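Local coordinates for cytosol aminopeptidase (Coxiella burnetii, PDB 3IJ3), which probably removes amino-terminal residues from peptides as a manganese-dependent metalloaminopeptidase of the M17 family, at residues M43-L48 with G67-L71; G70-C76 with V88-S93; L296-I300 with E345-E349; Q319-R323 with D341-E345. One frame throughout, in Å; residues are numbered along the deposited sequence.

In the fold
Interactions 1 and 2 lie in the N-terminal domain and touch, sharing G70 and L71 on the connection from helix 57-66 to strand 75-79. Interactions 3 and 4 lie in the catalytic domain on the other side of the chain's centre; both use helix 335-347 and meet at E345. The two pairs are far apart: the centres of interactions 1 and 3 are separated by about 52 Å. Chemistry follows place. Interaction 1 is packing of apolar side chains and backbone between two loops, partly buried, while interaction 2 is mostly backbone bonding along a hairpin. Interaction 3, the buried one, sets salt bridges between sheet and helix, and partly buried interaction 4 ties an outlying turn to that helix through carboxylates.

Interaction 1 (M43-L48 with G67-L71); sequences MMPDEL and GFVGL
L48 overlaps F68 through its CD2 branch, which meets the F68 ring obliquely, L48 CD2 to F68 CD2 at 3.9 Å. The same methyl lies 3.7 Å from F68 O, so it touches backbone and ring alike. L48 reaches this spot because its CG stands anti to the backbone N (chi1 -175°). M43 comes to the same ring at its edge, with M43 CG 4.2 Å from F68 CE2, before its thioether bends off. One face of the phenyl is filled from its own segment: G70 N stands 3.5 Å above the plane of the F68 ring, over its centre. The contact joins two connections of the N-terminal α/β domain, the one leaving strand 38-43 for helix 48-52 and the one leaving helix 57-66 for strand 75-79. Backbone bonds from M43 to L90 and V92 keep the first connection attached to the sheet, and Y95 OH bonds both M44 N and E47 OE1. At the more exposed side the proline lies along the other backbone. P45 CA approaches V69 O at 3.4 Å in a CH...O contact, while P45 CD is 3.5 Å from G70 O. The backbones are close here, P45 CA and G70 CA being 4.6 Å apart, and G70 presents only backbone to the proline.

Interaction 2 (G70-C76 with V88-S93); sequences GLAGTIC and VLLGVS
The flat groups that meet between G70-C76 and V88-S93 are peptides. G73 N donates to G91 O at 2.9 Å from above the face of the carbonyl, 45° out of its plane. G91 N instead points almost straight down the carbonyl of T74, with 170° at the hydrogen. Further along, C76 and L89 exchange two bonds, N of each to O of the other, as an antiparallel hydrogen-bonded pair. Beside them I75 CA comes within 3.1 Å of L89 O. On one face of the sheet I75 CG2 touches L90 CD1 at 3.7 Å, and I75 CB meets V88 CG1 at 3.8 Å; on the other, C76 and L89 pack through their CB atoms, and C76 continues onto helix 57-66. L71 O accepts from T74 N, which closes a type II turn with G73 at its positive-phi position, and also from T74 OG1 at 2.7 Å. A water donates to G70 O and V92 O, bridging the two segments. G91, with no side chain, lets the G70 carbonyl and the turn carbonyl of L71 approach its CA. This is the open end of the β-hairpin 75-79/85-91, at the edge of the N-terminal domain's mixed sheet.

Interaction 3 (L296-I300 with E345-E349); sequences LRLLI and EAVKE
R297 reaches from its strand toward E345 and E349, CB already aimed at the helix and CG anti to the backbone N (chi1 180°), the chain extended as far as NE. CD passes 3.5 Å from E349 OE1. NH1 forms a salt bridge with the same oxygen, R297 NH1 to E349 OE1 at 3.1 Å, and also donates to a water that in turn donates to E345 O. NH2 gives a hydrogen bond to E345 OE2 at 2.9 Å, in the guanidinium plane and onto the anti lone pair, although the carboxylate plane is turned 70° from that of the guanidinium. L299 CD1 lies 3.9 Å above one face of the R297 guanidinium, offset toward its rim, and touches A346 CB as well. The buried charge is thus met from several sides, for D234 on the neighbouring strand also bridges NH2. The two glutamates have second partners of their own, E345 OE1 in R321 and E349 OE2 in K236, which probably helps balance the cluster. Such a salt-bridge network sits here between sheet and helix in the α/β catalytic domain of M17 aminopeptidases, where helix 335-347, starting directly after the lithium ligand E334, packs on strand 295-305.

Interaction 4 (Q319-R323 with D341-E345); sequences QTRAR and DALAE
R321 meets the helix twice, with its backbone at D341 and its guanidinium at E345, and the close-fitting part of the contact lies around the first. R321 N donates to D341 OD1 at 2.8 Å, almost perfectly straight at 178°, though it arrives from above the carboxylate plane. R321 CB and T320 CB crowd the same oxygen, at 3.5 and 3.6 Å from D341 OD1. The other oxygen, OD2, takes a bond from A218 N, so this buried carboxylate links the type I turn T320-R323 to the start of helix 217-223. R323 N to T320 O closes the turn, and T320 OG1 bonds K324 O just beyond it.

Lighter contacts lie beside A322. A322 CB rests on A344 CB at 3.9 Å, and a water accepts from A322 N and donates to D341 OD1, filling the join where the two backbones do not bond directly. A tetraethylene glycol molecule, probably from the crystallisation liquor, lies next to A322. The partly exposed side also has a strong polar link: R321 CG lies opposite the backbone N (chi1 -178°) and the chain runs extended to NE, bringing the guanidinium to E345. NE and NH2 hold E345 side-on, both on OE1 and both from one face of the carboxylate; R321 NE to E345 OE1 is 2.8 Å, but bent to 139° at that hydrogen. R321 NH1 goes to E215, and F216 makes a cation-pi contact with the guanidinium. With NE, NH2 and NH1 all directed at acidic groups, the arginine probably offsets their combined negative charge, while D341 holds the turn directly through the R321 amide and through a water to the A322 amide.

Interaction 1 (M43-L48 with G67-L71)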
loop_
_atom_site.group_PDB
_atom_site.type_symbol
_atom_site.label_atom_id
_atom_site.label_comp_id
_atom_site.label_asym_id
_atom_site.label_seq_id
_atom_site.Cartn_x
_atom_site.Cartn_y
_atom_site.Cartn_z
ATOM N N MET A 43 -2.448 -34.207 37.618
ATOM C CA MET A 43 -3.346 -33.788 38.674
ATOM C C MET A 43 -4.249 -32.653 38.226
ATOM O O MET A 43 -3.834 -31.767 37.494
ATOM C CB MET A 43 -2.491 -33.313 39.872
ATOM C CG MET A 43 -3.255 -32.878 41.145
ATOM S SD MET A 43 -4.277 -34.176 41.832
ATOM C CE MET A 43 -3.111 -35.468 42.278
ATOM N N MET A 44 -5.509 -32.716 38.644
ATOM C CA MET A 44 -6.457 -31.649 38.386
ATOM C C MET A 44 -6.838 -31.075 39.742
ATOM O O MET A 44 -6.737 -31.771 40.762
ATOM C CB MET A 44 -7.683 -32.142 37.616
ATOM C CG MET A 44 -7.361 -32.577 36.207
ATOM S SD MET A 44 -8.814 -32.825 35.195
ATOM C CE MET A 44 -9.359 -31.134 34.925
ATOM N N PRO A 45 -7.253 -29.801 39.770
ATOM C CA PRO A 45 -7.610 -29.142 41.016
ATOM C C PRO A 45 -8.571 -29.907 41.916
ATOM O O PRO A 45 -8.363 -29.964 43.131
ATOM C CB PRO A 45 -8.264 -27.844 40.541
ATOM C CG PRO A 45 -7.622 -27.563 39.251
ATOM C CD PRO A 45 -7.357 -28.888 38.616
ATOM N N ASP A 46 -9.615 -30.491 41.329
ATOM C CA ASP A 46 -10.627 -31.192 42.116
ATOM C C ASP A 46 -10.126 -32.416 42.850
ATOM O O ASP A 46 -10.693 -32.783 43.884
ATOM C CB ASP A 46 -11.826 -31.588 41.242
ATOM C CG ASP A 46 -12.680 -30.382 40.812
ATOM O OD1 ASP A 46 -12.459 -29.246 41.297
ATOM O OD2 ASP A 46 -13.593 -30.585 39.993
ATOM N N GLU A 47 -9.085 -33.053 42.330
ATOM C CA GLU A 47 -8.551 -34.265 42.960
ATOM C C GLU A 47 -7.442 -34.008 43.961
ATOM O O GLU A 47 -7.085 -34.891 44.736
ATOM C CB GLU A 47 -8.037 -35.259 41.901
ATOM C CG GLU A 47 -9.148 -36.040 41.189
ATOM C CD GLU A 47 -10.008 -35.165 40.310
ATOM O OE1 GLU A 47 -9.439 -34.501 39.423
ATOM O OE2 GLU A 47 -11.248 -35.164 40.493
ATOM N N LEU A 48 -6.905 -32.800 43.965
ATOM C CA LEU A 48 -5.752 -32.509 44.818
ATOM C C LEU A 48 -6.011 -32.638 46.330
ATOM O O LEU A 48 -5.207 -33.253 47.033
ATOM C CB LEU A 48 -5.131 -31.155 44.426
ATOM C CG LEU A 48 -3.841 -30.729 45.115
ATOM C CD1 LEU A 48 -2.774 -31.799 44.986
ATOM C CD2 LEU A 48 -3.371 -29.383 44.520
ATOM N N GLY A 67 2.007 -23.235 46.563
ATOM C CA GLY A 67 0.981 -22.527 45.807
ATOM C C GLY A 67 0.438 -23.324 44.624
ATOM O O GLY A 67 -0.373 -22.819 43.844
ATOM N N PHE A 68 0.869 -24.573 44.491
ATOM C CA PHE A 68 0.385 -25.425 43.414
ATOM C C PHE A 68 -1.053 -25.785 43.691
ATOM O O PHE A 68 -1.373 -26.271 44.768
ATOM C CB PHE A 68 1.211 -26.712 43.297
ATOM C CG PHE A 68 0.706 -27.686 42.236
ATOM C CD1 PHE A 68 1.032 -27.515 40.898
ATOM C CD2 PHE A 68 -0.032 -28.811 42.605
ATOM C CE1 PHE A 68 0.587 -28.438 39.913
ATOM C CE2 PHE A 68 -0.490 -29.730 41.658
ATOM C CZ PHE A 68 -0.173 -29.552 40.311
ATOM N N VAL A 69 -1.905 -25.570 42.697
ATOM C CA VAL A 69 -3.330 -25.876 42.814
ATOM C C VAL A 69 -3.858 -26.722 41.637
ATOM O O VAL A 69 -5.052 -26.968 41.527
ATOM C CB VAL A 69 -4.137 -24.575 42.944
ATOM C CG1 VAL A 69 -3.777 -23.870 44.249
ATOM C CG2 VAL A 69 -3.885 -23.660 41.763
ATOM N N GLY A 70 -2.966 -27.186 40.774
ATOM C CA GLY A 70 -3.373 -28.012 39.645
ATOM C C GLY A 70 -3.611 -27.296 38.336
ATOM O O GLY A 70 -4.196 -27.882 37.426
ATOM N N LEU A 71 -3.185 -26.038 38.225
ATOM C CA LEU A 71 -3.372 -25.310 36.968
ATOM C C LEU A 71 -2.605 -26.017 35.862
ATOM O O LEU A 71 -1.467 -26.454 36.065
ATOM C CB LEU A 71 -2.913 -23.863 37.076
ATOM C CG LEU A 71 -3.627 -22.990 38.105
ATOM C CD1 LEU A 71 -3.148 -21.553 37.940
ATOM C CD2 LEU A 71 -5.143 -23.063 37.944
#

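Interaction 2 (G70-C76 with V88-S93)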
loop_
_atom_site.group_PDB
_atom_site.type_symbol
_atom_site.label_atom_id
_atom_site.label_comp_id
_atom_site.label_asym_id
_atom_site.label_seq_id
_atom_site.Cartn_x
_atom_site.Cartn_y
_atom_site.Cartn_z
ATOM N N GLY A 70 -2.966 -27.186 40.774
ATOM C CA GLY A 70 -3.373 -28.012 39.645
ATOM C C GLY A 70 -3.611 -27.296 38.336
ATOM O O GLY A 70 -4.196 -27.882 37.426
ATOM N N LEU A 71 -3.185 -26.038 38.225
ATOM C CA LEU A 71 -3.372 -25.310 36.968
ATOM C C LEU A 71 -2.605 -26.017 35.862
ATOM O O LEU A 71 -1.467 -26.454 36.065
ATOM C CB LEU A 71 -2.913 -23.863 37.076
ATOM C CG LEU A 71 -3.627 -22.990 38.105
ATOM C CD1 LEU A 71 -3.148 -21.553 37.940
ATOM C CD2 LEU A 71 -5.143 -23.063 37.944
ATOM N N ALA A 72 -3.241 -26.141 34.702
ATOM C CA ALA A 72 -2.651 -26.826 33.548
ATOM C C ALA A 72 -1.264 -26.296 33.188
ATOM O O ALA A 72 -1.063 -25.090 33.062
ATOM C CB ALA A 72 -3.577 -26.708 32.338
ATOM N N GLY A 73 -0.304 -27.203 33.049
ATOM C CA GLY A 73 1.061 -26.825 32.681
ATOM C C GLY A 73 1.978 -26.454 33.826
ATOM O O GLY A 73 3.173 -26.292 33.612
ATOM N N THR A 74 1.441 -26.299 35.037
ATOM C CA THR A 74 2.285 -25.969 36.191
ATOM C C THR A 74 2.704 -27.271 36.817
ATOM O O THR A 74 2.045 -28.299 36.622
ATOM C CB THR A 74 1.560 -25.075 37.263
ATOM O OG1 THR A 74 0.429 -25.773 37.834
ATOM C CG2 THR A 74 1.095 -23.776 36.646
ATOM N N ILE A 75 3.809 -27.245 37.558
ATOM C CA ILE A 75 4.271 -28.434 38.243
ATOM C C ILE A 75 4.582 -28.146 39.706
ATOM O O ILE A 75 4.722 -26.988 40.128
ATOM C CB ILE A 75 5.535 -29.073 37.576
ATOM C CG1 ILE A 75 6.731 -28.115 37.613
ATOM C CG2 ILE A 75 5.239 -29.458 36.141
ATOM C CD1 ILE A 75 8.076 -28.763 37.281
ATOM N N CYS A 76 4.627 -29.216 40.483
ATOM C CA CYS A 76 5.034 -29.141 41.874
ATOM C C CYS A 76 6.065 -30.244 42.080
ATOM O O CYS A 76 5.726 -31.430 42.016
ATOM C CB CYS A 76 3.856 -29.307 42.839
ATOM S SG CYS A 76 4.352 -29.121 44.595
ATOM N N VAL A 88 6.902 -35.469 40.960
ATOM C CA VAL A 88 6.510 -34.225 40.339
ATOM C C VAL A 88 5.027 -34.302 39.979
ATOM O O VAL A 88 4.586 -35.236 39.304
ATOM C CB VAL A 88 7.342 -33.891 39.083
ATOM C CG1 VAL A 88 6.816 -32.607 38.394
ATOM C CG2 VAL A 88 8.826 -33.718 39.453
ATOM N N LEU A 89 4.242 -33.353 40.466
ATOM C CA LEU A 89 2.839 -33.275 40.070
ATOM C C LEU A 89 2.769 -32.353 38.857
ATOM O O LEU A 89 3.438 -31.325 38.818
ATOM C CB LEU A 89 1.947 -32.692 41.176
ATOM C CG LEU A 89 1.994 -33.404 42.513
ATOM C CD1 LEU A 89 1.155 -32.618 43.563
ATOM C CD2 LEU A 89 1.505 -34.816 42.326
ATOM N N LEU A 90 1.990 -32.738 37.857
ATOM C CA LEU A 90 1.761 -31.919 36.657
ATOM C C LEU A 90 0.273 -31.563 36.566
ATOM O O LEU A 90 -0.588 -32.443 36.472
ATOM C CB LEU A 90 2.176 -32.673 35.377
ATOM C CG LEU A 90 1.828 -32.028 34.032
ATOM C CD1 LEU A 90 2.619 -30.718 33.808
ATOM C CD2 LEU A 90 2.037 -33.050 32.869
ATOM N N GLY A 91 -0.041 -30.276 36.584
ATOM C CA GLY A 91 -1.431 -29.859 36.415
ATOM C C GLY A 91 -1.830 -30.135 34.966
ATOM O O GLY A 91 -1.079 -29.810 34.054
ATOM N N VAL A 92 -2.982 -30.764 34.758
ATOM C CA VAL A 92 -3.469 -31.049 33.406
ATOM C C VAL A 92 -4.857 -30.417 33.141
ATOM O O VAL A 92 -5.639 -30.220 34.081
ATOM C CB VAL A 92 -3.495 -32.581 33.135
ATOM C CG1 VAL A 92 -2.066 -33.164 33.255
ATOM C CG2 VAL A 92 -4.435 -33.298 34.087
ATOM N N SER A 93 -5.105 -30.043 31.884
ATOM C CA SER A 93 -6.384 -29.417 31.461
ATOM C C SER A 93 -7.519 -30.419 31.654
ATOM O O SER A 93 -8.669 -30.063 31.940
ATOM C CB SER A 93 -6.324 -29.019 29.989
ATOM O OG SER A 93 -5.172 -28.256 29.694
HETATM O O HOH W 1 -6.155 -28.095 35.475
#

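Interaction 3 (L296-I300 with E345-E349)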
loop_
_atom_site.group_PDB
_atom_site.type_symbol
_atom_site.label_atom_id
_atom_site.label_comp_id
_atom_site.label_asym_id
_atom_site.label_seq_id
_atom_site.Cartn_x
_atom_site.Cartn_y
_atom_site.Cartn_z
ATOM N N LEU A 296 3.009 -49.062 -1.697
ATOM C CA LEU A 296 3.221 -47.647 -1.475
ATOM C C LEU A 296 3.991 -46.982 -2.601
ATOM O O LEU A 296 4.982 -47.533 -3.117
ATOM C CB LEU A 296 4.018 -47.448 -0.190
ATOM C CG LEU A 296 4.491 -46.028 0.169
ATOM C CD1 LEU A 296 3.278 -45.133 0.474
ATOM C CD2 LEU A 296 5.452 -46.106 1.358
ATOM N N ARG A 297 3.535 -45.803 -2.986
ATOM C CA ARG A 297 4.269 -44.981 -3.922
ATOM C C ARG A 297 4.243 -43.576 -3.336
ATOM O O ARG A 297 3.223 -43.147 -2.781
ATOM C CB ARG A 297 3.631 -45.002 -5.310
ATOM C CG ARG A 297 4.362 -44.162 -6.308
ATOM C CD ARG A 297 3.678 -44.185 -7.660
ATOM N NE ARG A 297 4.563 -43.736 -8.732
ATOM C CZ ARG A 297 4.183 -43.608 -10.005
ATOM N NH1 ARG A 297 2.916 -43.828 -10.362
ATOM N NH2 ARG A 297 5.066 -43.242 -10.925
ATOM N N LEU A 298 5.378 -42.889 -3.406
ATOM C CA LEU A 298 5.526 -41.512 -2.941
ATOM C C LEU A 298 6.078 -40.670 -4.079
ATOM O O LEU A 298 7.143 -40.980 -4.634
ATOM C CB LEU A 298 6.469 -41.455 -1.736
ATOM C CG LEU A 298 6.993 -40.078 -1.303
ATOM C CD1 LEU A 298 5.861 -39.225 -0.669
ATOM C CD2 LEU A 298 8.121 -40.244 -0.301
ATOM N N LEU A 299 5.339 -39.616 -4.450
ATOM C CA LEU A 299 5.708 -38.706 -5.512
ATOM C C LEU A 299 5.872 -37.313 -4.953
ATOM O O LEU A 299 4.938 -36.758 -4.349
ATOM C CB LEU A 299 4.620 -38.708 -6.607
ATOM C CG LEU A 299 4.558 -39.958 -7.469
ATOM C CD1 LEU A 299 3.187 -40.077 -8.165
ATOM C CD2 LEU A 299 5.705 -39.911 -8.507
ATOM N N ILE A 300 7.073 -36.748 -5.127
ATOM C CA ILE A 300 7.372 -35.392 -4.668
ATOM C C ILE A 300 8.010 -34.534 -5.776
ATOM O O ILE A 300 9.154 -34.795 -6.192
ATOM C CB ILE A 300 8.344 -35.398 -3.455
ATOM C CG1 ILE A 300 7.692 -36.048 -2.239
ATOM C CG2 ILE A 300 8.838 -33.981 -3.137
ATOM C CD1 ILE A 300 8.703 -36.369 -1.085
ATOM N N GLU A 345 0.464 -38.374 -12.994
ATOM C CA GLU A 345 1.262 -39.605 -12.960
ATOM C C GLU A 345 0.646 -40.648 -12.021
ATOM O O GLU A 345 0.533 -41.830 -12.375
ATOM C CB GLU A 345 2.688 -39.289 -12.530
ATOM C CG GLU A 345 3.594 -40.515 -12.380
ATOM C CD GLU A 345 3.893 -41.252 -13.677
ATOM O OE1 GLU A 345 3.429 -40.857 -14.769
ATOM O OE2 GLU A 345 4.619 -42.271 -13.598
ATOM N N ALA A 346 0.242 -40.219 -10.827
ATOM C CA ALA A 346 -0.352 -41.113 -9.843
ATOM C C ALA A 346 -1.603 -41.821 -10.381
ATOM O O ALA A 346 -1.799 -43.016 -10.151
ATOM C CB ALA A 346 -0.718 -40.326 -8.560
ATOM N N VAL A 347 -2.452 -41.083 -11.079
ATOM C CA VAL A 347 -3.727 -41.638 -11.559
ATOM C C VAL A 347 -3.583 -42.727 -12.633
ATOM O O VAL A 347 -4.461 -43.571 -12.768
ATOM C CB VAL A 347 -4.721 -40.541 -12.063
ATOM C CG1 VAL A 347 -5.150 -39.623 -10.920
ATOM C CG2 VAL A 347 -4.154 -39.795 -13.220
ATOM N N LYS A 348 -2.487 -42.706 -13.389
ATOM C CA LYS A 348 -2.258 -43.692 -14.449
ATOM C C LYS A 348 -2.315 -45.137 -13.966
ATOM O O LYS A 348 -2.678 -46.026 -14.727
ATOM C CB LYS A 348 -0.914 -43.451 -15.140
ATOM C CG LYS A 348 -0.847 -42.189 -15.985
ATOM C CD LYS A 348 0.524 -42.063 -16.648
ATOM C CE LYS A 348 0.652 -40.781 -17.467
ATOM N NZ LYS A 348 -0.215 -40.751 -18.695
ATOM N N GLU A 349 -1.963 -45.373 -12.709
ATOM C CA GLU A 349 -1.979 -46.722 -12.131
ATOM C C GLU A 349 -3.332 -47.140 -11.542
ATOM O O GLU A 349 -3.453 -48.255 -11.016
ATOM C CB GLU A 349 -0.929 -46.814 -11.009
ATOM C CG GLU A 349 0.493 -46.660 -11.477
ATOM C CD GLU A 349 1.508 -46.866 -10.372
ATOM O OE1 GLU A 349 1.328 -46.288 -9.272
ATOM O OE2 GLU A 349 2.521 -47.571 -10.627
HETATM O O HOH W 2 2.090 -43.976 -13.060
#

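Interaction 4 (Q319-R323 with D341-E345)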
loop_
_atom_site.group_PDB
_atom_site.type_symbol
_atom_site.label_atom_id
_atom_site.label_comp_id
_atom_site.label_asym_id
_atom_site.label_seq_id
_atom_site.Cartn_x
_atom_site.Cartn_y
_atom_site.Cartn_z
ATOM N N GLN A 319 2.295 -26.493 -20.434
ATOM C CA GLN A 319 1.791 -27.789 -20.838
ATOM C C GLN A 319 1.838 -28.685 -19.606
ATOM O O GLN A 319 2.582 -28.413 -18.669
ATOM C CB GLN A 319 2.656 -28.388 -21.948
ATOM C CG GLN A 319 2.758 -27.519 -23.223
ATOM C CD GLN A 319 1.454 -27.460 -24.017
ATOM O OE1 GLN A 319 0.729 -28.442 -24.091
ATOM N NE2 GLN A 319 1.173 -26.306 -24.637
ATOM N N THR A 320 1.035 -29.740 -19.596
ATOM C CA THR A 320 1.019 -30.666 -18.459
ATOM C C THR A 320 1.134 -32.121 -18.915
ATOM O O THR A 320 0.875 -32.454 -20.057
ATOM C CB THR A 320 -0.294 -30.556 -17.634
ATOM O OG1 THR A 320 -1.403 -30.893 -18.468
ATOM C CG2 THR A 320 -0.501 -29.154 -17.036
ATOM N N ARG A 321 1.512 -32.986 -17.989
ATOM C CA ARG A 321 1.599 -34.402 -18.269
ATOM C C ARG A 321 0.226 -34.969 -18.665
ATOM O O ARG A 321 0.152 -35.907 -19.448
ATOM C CB ARG A 321 2.163 -35.135 -17.063
ATOM C CG ARG A 321 2.340 -36.639 -17.278
ATOM C CD ARG A 321 3.248 -37.204 -16.254
ATOM N NE ARG A 321 3.532 -38.627 -16.442
ATOM C CZ ARG A 321 4.383 -39.117 -17.337
ATOM N NH1 ARG A 321 4.978 -38.328 -18.206
ATOM N NH2 ARG A 321 4.602 -40.431 -17.400
ATOM N N ALA A 322 -0.850 -34.373 -18.146
ATOM C CA ALA A 322 -2.216 -34.783 -18.473
ATOM C C ALA A 322 -2.688 -34.280 -19.847
ATOM O O ALA A 322 -3.793 -34.616 -20.285
ATOM C CB ALA A 322 -3.162 -34.256 -17.404
ATOM N N ARG A 323 -1.841 -33.482 -20.494
ATOM C CA ARG A 323 -2.110 -32.877 -21.804
ATOM C C ARG A 323 -3.206 -31.789 -21.750
ATOM O O ARG A 323 -3.932 -31.580 -22.738
ATOM C CB ARG A 323 -2.402 -33.934 -22.876
ATOM C CG ARG A 323 -1.265 -34.949 -23.123
ATOM C CD ARG A 323 -1.788 -36.125 -23.980
ATOM N NE ARG A 323 -0.811 -37.187 -24.241
ATOM C CZ ARG A 323 -0.210 -37.392 -25.415
ATOM N NH1 ARG A 323 0.656 -38.387 -25.553
ATOM N NH2 ARG A 323 -0.486 -36.618 -26.459
ATOM N N ASP A 341 1.096 -32.330 -12.260
ATOM C CA ASP A 341 1.877 -33.344 -12.957
ATOM C C ASP A 341 2.081 -34.602 -12.121
ATOM O O ASP A 341 2.037 -35.709 -12.653
ATOM C CB ASP A 341 3.230 -32.796 -13.394
ATOM C CG ASP A 341 3.185 -32.127 -14.760
ATOM O OD1 ASP A 341 2.106 -32.090 -15.391
ATOM O OD2 ASP A 341 4.268 -31.703 -15.225
ATOM N N ALA A 342 2.320 -34.441 -10.823
ATOM C CA ALA A 342 2.514 -35.603 -9.949
ATOM C C ALA A 342 1.207 -36.378 -9.879
ATOM O O ALA A 342 1.205 -37.600 -9.913
ATOM C CB ALA A 342 2.983 -35.166 -8.533
ATOM N N LEU A 343 0.089 -35.663 -9.759
ATOM C CA LEU A 343 -1.227 -36.315 -9.719
ATOM C C LEU A 343 -1.578 -37.046 -11.016
ATOM O O LEU A 343 -2.126 -38.164 -10.976
ATOM C CB LEU A 343 -2.346 -35.324 -9.323
ATOM C CG LEU A 343 -2.363 -34.808 -7.903
ATOM C CD1 LEU A 343 -3.352 -33.627 -7.790
ATOM C CD2 LEU A 343 -2.671 -35.902 -6.862
ATOM N N ALA A 344 -1.269 -36.432 -12.160
ATOM C CA ALA A 344 -1.503 -37.034 -13.470
ATOM C C ALA A 344 -0.733 -38.353 -13.561
ATOM O O ALA A 344 -1.219 -39.340 -14.138
ATOM C CB ALA A 344 -1.078 -36.066 -14.606
ATOM N N GLU A 345 0.464 -38.374 -12.994
ATOM C CA GLU A 345 1.262 -39.605 -12.960
ATOM C C GLU A 345 0.646 -40.648 -12.021
ATOM O O GLU A 345 0.533 -41.830 -12.375
ATOM C CB GLU A 345 2.688 -39.289 -12.530
ATOM C CG GLU A 345 3.594 -40.515 -12.380
ATOM C CD GLU A 345 3.893 -41.252 -13.677
ATOM O OE1 GLU A 345 3.429 -40.857 -14.769
ATOM O OE2 GLU A 345 4.619 -42.271 -13.598
HETATM O O HOH W 3 -0.533 -33.005 -15.396
#